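Local coordinates for protein putative short-chain dehydrogenase/reductase (Burkholderia xenovorans, PDB 5JY1) that binds NAD and probably acts as an oxidoreductase, possibly on 3-oxoacyl-[acyl-carrier-protein]-type substrates, at residues Gly10-Arg15 against Glu37-Ile42; Arg32-Glu37 against Ala234-Ala239. All coordinates share one frame; numbering follows the deposited sequence. Where two conformers were deposited one is given.

Overall arrangement
Both contacts gather round the C-terminal end of helix 25-36, at the start of the Rossmann fold, and they share Glu37. Contact 1 sits toward the surface, partly buried, and joins the lead-in to strand 16-20 with the turn that feeds strand 40-45; backbone hydrogen bonds, a carboxylate and a bridging water do most of the work. Contact 2 is buried and apolar, packing helix 25-36 against helix 227-239 through Phe34, Val236 and two alanines. Their centres are about 8 Å apart and they touch directly: Leu12 of contact 1 lies against both Phe34 and Ala239, so the polar, partly buried contact borders directly on the apolar, buried one.

Contact 1 (Gly10-Arg15 against Glu37-Ile42); sequences GLLEQR and EGAAVI
Leu11 and Leu12 close over Glu37 where the chain enters the Rossmann fold: 10-15 leads into the first strand, 16-20, while 37-42 takes the chain out of helix 25-36 and into strand 40-45. Gly38 ends that helix as the C-prime residue of a Schellman motif; at its backbone angles (phi 95°) a CB would be jammed against the carbonyl oxygen of Glu37, which calls for glycine.

Three hydrogen bonds join the segments. Two come from consecutive amides of the type I turn Gly10-Glu13 and grip one residue: Leu11 N meets Glu37 OE1 at 2.8 Å, almost straight at 173°, on the anti lone pair, and Leu12 N reaches Glu37 O at 2.9 Å, tilted somewhat from the carbonyl plane. The carboxylate can reach back because Glu37 bends at chi2 (-62°), which lays its chain alongside Leu11. The third bond, Ala40 N to Arg15 O at 3.0 Å, lies in the carbonyl plane and begins the parallel pairing of strands 16-20 and 40-45, continued by Ala17 and Ile42. The same oxygen also takes a CA-H...O contact from Ala39 CA.

Apolar contact is carried by Leu12. Its CB rests on Ala39 CB at 3.7 Å and its CG passes obliquely over Glu37 CB, while farther out the side chain touches Phe34 and Ser240.

Arg15 sends its guanidinium away from 37-42, to a salt bridge with Asp93 and a cation-pi contact with Trp143. One water bridges the two segments, accepting from Gln14 N at 3.0 Å and donating to Gly38 O at 2.8 Å; Gly38 O also takes a hydrogen bond from Arg64 NH1.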
ATOM      1  N   GLY A  10     -24.702  22.999  -9.982  1.00 33.82           N
ATOM      2  CA  GLY A  10     -23.656  22.103 -10.437  1.00 26.01           C
ATOM      3  C   GLY A  10     -22.413  22.205  -9.574  1.00 28.79           C
ATOM      4  O   GLY A  10     -22.085  23.259  -9.035  1.00 34.28           O
ATOM      5  N   LEU A  11     -21.702  21.083  -9.458  1.00 23.53           N
ATOM      6  CA  LEU A  11     -20.554  20.998  -8.566  1.00 22.18           C
ATOM      7  C   LEU A  11     -19.334  21.741  -9.083  1.00 24.64           C
ATOM      8  O   LEU A  11     -18.394  21.960  -8.309  1.00 23.43           O
ATOM      9  CB  LEU A  11     -20.192  19.532  -8.318  1.00 21.87           C
ATOM     10  CG  LEU A  11     -21.154  18.746  -7.419  1.00 24.06           C
ATOM     11  CD1 LEU A  11     -20.778  17.279  -7.368  1.00 24.10           C
ATOM     12  CD2 LEU A  11     -21.174  19.351  -6.022  1.00 28.08           C
ATOM     13  N   LEU A  12     -19.320  22.131 -10.360  1.00 21.62           N
ATOM     14  CA  LEU A  12     -18.161  22.793 -10.951  1.00 20.30           C
ATOM     15  C   LEU A  12     -18.544  24.132 -11.572  1.00 25.74           C
ATOM     16  O   LEU A  12     -17.864  24.612 -12.486  1.00 22.79           O
ATOM     17  CB  LEU A  12     -17.490  21.895 -11.992  1.00 19.59           C
ATOM     18  CG  LEU A  12     -17.170  20.457 -11.575  1.00 22.40           C
ATOM     19  CD1 LEU A  12     -16.552  19.685 -12.730  1.00 20.52           C
ATOM     20  CD2 LEU A  12     -16.250  20.425 -10.362  1.00 21.57           C
ATOM     21  N   GLU A  13     -19.624  24.749 -11.089  1.00 24.85           N
ATOM     22  CA  GLU A  13     -20.044  26.031 -11.637  0.58 33.46           C
ATOM     23  C   GLU A  13     -18.932  27.063 -11.498  1.00 25.74           C
ATOM     24  O   GLU A  13     -18.208  27.095 -10.497  1.00 24.92           O
ATOM     25  CB  GLU A  13     -21.318  26.518 -10.944  0.58 44.35           C
ATOM     26  CG  GLU A  13     -22.585  25.888 -11.498  0.58 63.75           C
ATOM     27  CD  GLU A  13     -23.837  26.368 -10.795  0.58 70.60           C
ATOM     28  OE1 GLU A  13     -23.733  27.274  -9.941  0.58 77.58           O
ATOM     29  OE2 GLU A  13     -24.927  25.837 -11.097  0.58 78.24           O
ATOM     30  N   GLN A  14     -18.790  27.894 -12.532  1.00 25.42           N
ATOM     31  CA  GLN A  14     -17.786  28.953 -12.619  1.00 24.47           C
ATOM     32  C   GLN A  14     -16.350  28.429 -12.589  1.00 24.69           C
ATOM     33  O   GLN A  14     -15.416  29.212 -12.389  1.00 27.70           O
ATOM     34  CB  GLN A  14     -17.981  30.009 -11.524  1.00 34.80           C
ATOM     35  CG  GLN A  14     -19.177  30.937 -11.765  1.00 46.95           C
ATOM     36  CD  GLN A  14     -20.491  30.321 -11.336  1.00 65.77           C
ATOM     37  OE1 GLN A  14     -20.621  29.836 -10.213  1.00 70.50           O
ATOM     38  NE2 GLN A  14     -21.472  30.333 -12.230  1.00 77.60           N
ATOM     39  N   ARG A  15     -16.141  27.130 -12.804  1.00 21.61           N
ATOM     40  CA  ARG A  15     -14.801  26.569 -12.929  1.00 15.94           C
ATOM     41  C   ARG A  15     -14.503  26.207 -14.384  1.00 21.27           C
ATOM     42  O   ARG A  15     -15.406  25.972 -15.191  1.00 19.46           O
ATOM     43  CB  ARG A  15     -14.636  25.329 -12.033  1.00 19.57           C
ATOM     44  CG  ARG A  15     -14.802  25.617 -10.541  1.00 22.10           C
ATOM     45  CD  ARG A  15     -13.643  26.447  -9.990  1.00 23.99           C
ATOM     46  NE  ARG A  15     -13.839  26.815  -8.587  1.00 23.34           N
ATOM     47  CZ  ARG A  15     -13.063  27.665  -7.914  1.00 23.35           C
ATOM     48  NH1 ARG A  15     -12.032  28.254  -8.505  1.00 19.88           N
ATOM     49  NH2 ARG A  15     -13.330  27.944  -6.649  1.00 24.35           N
ATOM     50  N   GLU A  37     -21.862  19.442 -14.919  1.00 19.87           N
ATOM     51  CA  GLU A  37     -21.705  20.076 -13.617  1.00 20.94           C
ATOM     52  C   GLU A  37     -21.364  21.560 -13.713  1.00 20.58           C
ATOM     53  O   GLU A  37     -21.031  22.171 -12.694  1.00 23.81           O
ATOM     54  CB  GLU A  37     -20.640  19.342 -12.789  1.00 19.65           C
ATOM     55  CG  GLU A  37     -21.020  17.916 -12.445  1.00 24.39           C
ATOM     56  CD  GLU A  37     -22.268  17.823 -11.582  1.00 30.80           C
ATOM     57  OE1 GLU A  37     -22.536  18.753 -10.788  1.00 25.77           O
ATOM     58  OE2 GLU A  37     -22.984  16.808 -11.700  1.00 34.92           O
ATOM     59  N   GLY A  38     -21.434  22.154 -14.904  1.00 21.65           N
ATOM     60  CA  GLY A  38     -21.294  23.585 -15.050  1.00 20.24           C
ATOM     61  C   GLY A  38     -19.907  24.088 -15.388  1.00 21.43           C
ATOM     62  O   GLY A  38     -19.725  25.306 -15.504  1.00 25.49           O
ATOM     63  N   ALA A  39     -18.926  23.208 -15.543  1.00 18.02           N
ATOM     64  CA  ALA A  39     -17.592  23.663 -15.904  1.00 16.32           C
ATOM     65  C   ALA A  39     -17.529  23.960 -17.394  1.00 22.08           C
ATOM     66  O   ALA A  39     -18.241  23.355 -18.199  1.00 23.97           O
ATOM     67  CB  ALA A  39     -16.540  22.613 -15.546  1.00 20.35           C
ATOM     68  N   ALA A  40     -16.681  24.922 -17.754  1.00 20.59           N
ATOM     69  CA  ALA A  40     -16.299  25.136 -19.141  1.00 20.37           C
ATOM     70  C   ALA A  40     -15.148  24.187 -19.430  1.00 20.33           C
ATOM     71  O   ALA A  40     -14.153  24.179 -18.694  1.00 21.69           O
ATOM     72  CB  ALA A  40     -15.886  26.588 -19.378  1.00 23.70           C
ATOM     73  N   VAL A  41     -15.287  23.361 -20.459  1.00 16.94           N
ATOM     74  CA  VAL A  41     -14.363  22.248 -20.659  1.00 20.67           C
ATOM     75  C   VAL A  41     -13.576  22.463 -21.943  1.00 17.17           C
ATOM     76  O   VAL A  41     -14.157  22.508 -23.035  1.00 19.41           O
ATOM     77  CB  VAL A  41     -15.095  20.901 -20.693  1.00 20.53           C
ATOM     78  CG1 VAL A  41     -14.074  19.779 -20.699  1.00 17.75           C
ATOM     79  CG2 VAL A  41     -16.039  20.773 -19.480  1.00 20.64           C
ATOM     80  N   ILE A  42     -12.253  22.543 -21.811  1.00 20.93           N
ATOM     81  CA  ILE A  42     -11.359  22.532 -22.965  1.00 20.56           C
ATOM     82  C   ILE A  42     -11.097  21.090 -23.378  1.00 18.66           C
ATOM     83  O   ILE A  42     -10.625  20.270 -22.579  1.00 18.72           O
ATOM     84  CB  ILE A  42     -10.045  23.259 -22.659  1.00 18.17           C
ATOM     85  CG1 ILE A  42     -10.309  24.736 -22.377  1.00 22.73           C
ATOM     86  CG2 ILE A  42      -9.080  23.113 -23.845  1.00 18.50           C
ATOM     87  CD1 ILE A  42     -10.818  25.501 -23.594  1.00 28.51           C
TER
HETATM   88  O   HOH W   1     -20.851  27.766 -14.677  1.00 34.37           O

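Contact 2 (Arg32-Glu37 against Ala234-Ala239); sequences RSFGNE and AAVFFA
Phe34 and Val236 mark the nearest backbone approach, their CA atoms 6.6 Å apart, where the axes of helix segments 32-36 and 234-239 pass within 9.8 Å at a crossing angle of -56°. The two helices, 25-36 and 227-239, pack on one side of the central parallel sheet of the Rossmann fold.

The Phe34 ring fills the join. Its chi1 of -76° sets CG beside the backbone N and carries the ring toward 234-239, edge first: Val236 CG2 lies near the ring plane, 3.7 Å from CD1, and the Ala235-Val236 peptide also meets that edge at CE1. Ala235 CB is 3.9 Å from CE1, whereas Ala239 CB comes obliquely to CZ at 3.8 Å. On the sheet side the ring rests on Ala17, Val19, Ile94 and Val96.

Val236 slides past Phe34 in the opposite direction and spreads its two methyls. CG1 is 4.0 Å from Glu37 CG, the two side chains crossing at about a right angle, and CG2 also reaches Ser33 CB.

With Ala235 and Ala239, the second helix offers small methyls to a large ring. The side-chain contacts are apolar, with no polar bond between the segments, and rest on van der Waals fit and burial; Glu37 contributes its CG, while its carboxylate oxygen OE1 is bonded to Leu11 N.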
ATOM      1  N   ARG A  32     -17.771  15.190 -20.622  1.00 20.01           N
ATOM      2  CA  ARG A  32     -19.223  15.348 -20.612  1.00 18.70           C
ATOM      3  C   ARG A  32     -19.760  15.475 -19.190  1.00 27.43           C
ATOM      4  O   ARG A  32     -20.680  16.267 -18.939  1.00 23.82           O
ATOM      5  CB  ARG A  32     -19.880  14.178 -21.348  1.00 22.04           C
ATOM      6  CG  ARG A  32     -19.754  14.258 -22.870  1.00 22.35           C
ATOM      7  CD  ARG A  32     -20.065  12.929 -23.532  1.00 23.28           C
ATOM      8  NE  ARG A  32     -21.393  12.446 -23.166  1.00 26.73           N
ATOM      9  CZ  ARG A  32     -22.475  12.563 -23.928  1.00 30.76           C
ATOM     10  NH1 ARG A  32     -22.398  13.136 -25.122  1.00 36.65           N
ATOM     11  NH2 ARG A  32     -23.639  12.097 -23.497  1.00 31.41           N
ATOM     12  N   SER A  33     -19.204  14.701 -18.247  1.00 23.24           N
ATOM     13  CA  SER A  33     -19.617  14.825 -16.850  0.68 17.41           C
ATOM     14  C   SER A  33     -19.312  16.212 -16.311  1.00 21.88           C
ATOM     15  O   SER A  33     -20.139  16.808 -15.613  1.00 21.86           O
ATOM     16  CB  SER A  33     -18.922  13.766 -15.989  0.68 16.17           C
ATOM     17  OG  SER A  33     -19.181  12.468 -16.475  0.68 20.29           O
ATOM     18  N   PHE A  34     -18.124  16.742 -16.620  1.00 19.72           N
ATOM     19  CA  PHE A  34     -17.768  18.097 -16.205  1.00 18.18           C
ATOM     20  C   PHE A  34     -18.717  19.128 -16.805  1.00 21.69           C
ATOM     21  O   PHE A  34     -19.107  20.093 -16.137  1.00 19.25           O
ATOM     22  CB  PHE A  34     -16.332  18.422 -16.634  1.00 16.05           C
ATOM     23  CG  PHE A  34     -15.260  17.792 -15.785  1.00 19.46           C
ATOM     24  CD1 PHE A  34     -15.562  16.876 -14.789  1.00 18.13           C
ATOM     25  CD2 PHE A  34     -13.929  18.138 -15.988  1.00 15.75           C
ATOM     26  CE1 PHE A  34     -14.549  16.311 -14.011  1.00 18.39           C
ATOM     27  CE2 PHE A  34     -12.920  17.587 -15.209  1.00 16.11           C
ATOM     28  CZ  PHE A  34     -13.233  16.669 -14.227  1.00 18.48           C
ATOM     29  N   GLY A  35     -19.060  18.969 -18.084  1.00 16.77           N
ATOM     30  CA  GLY A  35     -19.963  19.920 -18.710  1.00 19.87           C
ATOM     31  C   GLY A  35     -21.309  19.976 -18.018  1.00 25.06           C
ATOM     32  O   GLY A  35     -21.884  21.054 -17.845  1.00 25.84           O
ATOM     33  N   ASN A  36     -21.821  18.816 -17.592  1.00 25.20           N
ATOM     34  CA  ASN A  36     -23.115  18.770 -16.922  1.00 24.33           C
ATOM     35  C   ASN A  36     -23.055  19.322 -15.502  1.00 23.92           C
ATOM     36  O   ASN A  36     -24.103  19.645 -14.933  1.00 27.41           O
ATOM     37  CB  ASN A  36     -23.652  17.337 -16.909  1.00 27.95           C
ATOM     38  CG  ASN A  36     -24.112  16.874 -18.282  1.00 37.14           C
ATOM     39  OD1 ASN A  36     -24.641  17.660 -19.073  1.00 40.88           O
ATOM     40  ND2 ASN A  36     -23.904  15.594 -18.576  1.00 35.96           N
ATOM     41  N   GLU A  37     -21.862  19.442 -14.919  1.00 19.87           N
ATOM     42  CA  GLU A  37     -21.705  20.076 -13.617  1.00 20.94           C
ATOM     43  C   GLU A  37     -21.364  21.560 -13.713  1.00 20.58           C
ATOM     44  O   GLU A  37     -21.031  22.171 -12.694  1.00 23.81           O
ATOM     45  CB  GLU A  37     -20.640  19.342 -12.789  1.00 19.65           C
ATOM     46  CG  GLU A  37     -21.020  17.916 -12.445  1.00 24.39           C
ATOM     47  CD  GLU A  37     -22.268  17.823 -11.582  1.00 30.80           C
ATOM     48  OE1 GLU A  37     -22.536  18.753 -10.788  1.00 25.77           O
ATOM     49  OE2 GLU A  37     -22.984  16.808 -11.700  1.00 34.92           O
ATOM     50  N   ALA A 234     -16.309  10.145 -10.304  1.00 14.27           N
ATOM     51  CA  ALA A 234     -15.099  10.118  -9.487  1.00 14.82           C
ATOM     52  C   ALA A 234     -14.174  11.271  -9.861  1.00 14.95           C
ATOM     53  O   ALA A 234     -13.559  11.900  -8.991  1.00 15.82           O
ATOM     54  CB  ALA A 234     -14.384   8.775  -9.652  1.00 15.37           C
ATOM     55  N   ALA A 235     -14.073  11.562 -11.154  1.00 13.32           N
ATOM     56  CA  ALA A 235     -13.337  12.741 -11.588  1.00 12.82           C
ATOM     57  C   ALA A 235     -13.977  14.021 -11.059  1.00 16.44           C
ATOM     58  O   ALA A 235     -13.273  14.946 -10.636  1.00 18.28           O
ATOM     59  CB  ALA A 235     -13.262  12.769 -13.114  1.00 15.74           C
ATOM     60  N   VAL A 236     -15.310  14.105 -11.096  1.00 13.97           N
ATOM     61  CA  VAL A 236     -15.985  15.287 -10.559  1.00 13.30           C
ATOM     62  C   VAL A 236     -15.653  15.468  -9.079  1.00 16.13           C
ATOM     63  O   VAL A 236     -15.375  16.583  -8.624  1.00 16.47           O
ATOM     64  CB  VAL A 236     -17.504  15.190 -10.796  1.00 14.40           C
ATOM     65  CG1 VAL A 236     -18.234  16.298 -10.030  1.00 17.59           C
ATOM     66  CG2 VAL A 236     -17.817  15.311 -12.288  1.00 15.78           C
ATOM     67  N   PHE A 237     -15.678  14.378  -8.305  1.00 13.53           N
ATOM     68  CA  PHE A 237     -15.292  14.462  -6.898  1.00 14.10           C
ATOM     69  C   PHE A 237     -13.924  15.116  -6.741  1.00 17.58           C
ATOM     70  O   PHE A 237     -13.770  16.096  -6.000  1.00 13.62           O
ATOM     71  CB  PHE A 237     -15.291  13.066  -6.268  1.00 13.48           C
ATOM     72  CG  PHE A 237     -14.753  13.032  -4.847  1.00 13.56           C
ATOM     73  CD1 PHE A 237     -15.473  13.598  -3.799  1.00 14.45           C
ATOM     74  CD2 PHE A 237     -13.544  12.407  -4.571  1.00 16.26           C
ATOM     75  CE1 PHE A 237     -14.982  13.567  -2.498  1.00 14.95           C
ATOM     76  CE2 PHE A 237     -13.046  12.357  -3.266  1.00 15.61           C
ATOM     77  CZ  PHE A 237     -13.771  12.933  -2.232  1.00 15.76           C
ATOM     78  N   PHE A 238     -12.925  14.606  -7.461  1.00 16.48           N
ATOM     79  CA  PHE A 238     -11.563  15.107  -7.331  1.00 15.26           C
ATOM     80  C   PHE A 238     -11.352  16.451  -8.008  1.00 17.21           C
ATOM     81  O   PHE A 238     -10.247  17.000  -7.911  1.00 17.51           O
ATOM     82  CB  PHE A 238     -10.566  14.089  -7.898  1.00 14.43           C
ATOM     83  CG  PHE A 238     -10.304  12.933  -6.974  1.00 13.73           C
ATOM     84  CD1 PHE A 238      -9.687  13.144  -5.750  1.00 14.85           C
ATOM     85  CD2 PHE A 238     -10.665  11.643  -7.323  1.00 19.95           C
ATOM     86  CE1 PHE A 238      -9.440  12.091  -4.886  1.00 13.41           C
ATOM     87  CE2 PHE A 238     -10.425  10.587  -6.466  1.00 20.33           C
ATOM     88  CZ  PHE A 238      -9.813  10.812  -5.245  1.00 17.56           C
ATOM     89  N   ALA A 239     -12.363  16.984  -8.698  1.00 14.19           N
ATOM     90  CA  ALA A 239     -12.260  18.287  -9.342  1.00 14.09           C
ATOM     91  C   ALA A 239     -13.053  19.371  -8.623  1.00 15.35           C
ATOM     92  O   ALA A 239     -13.090  20.515  -9.101  1.00 17.68           O
ATOM     93  CB  ALA A 239     -12.736  18.191 -10.799  1.00 18.58           C
TER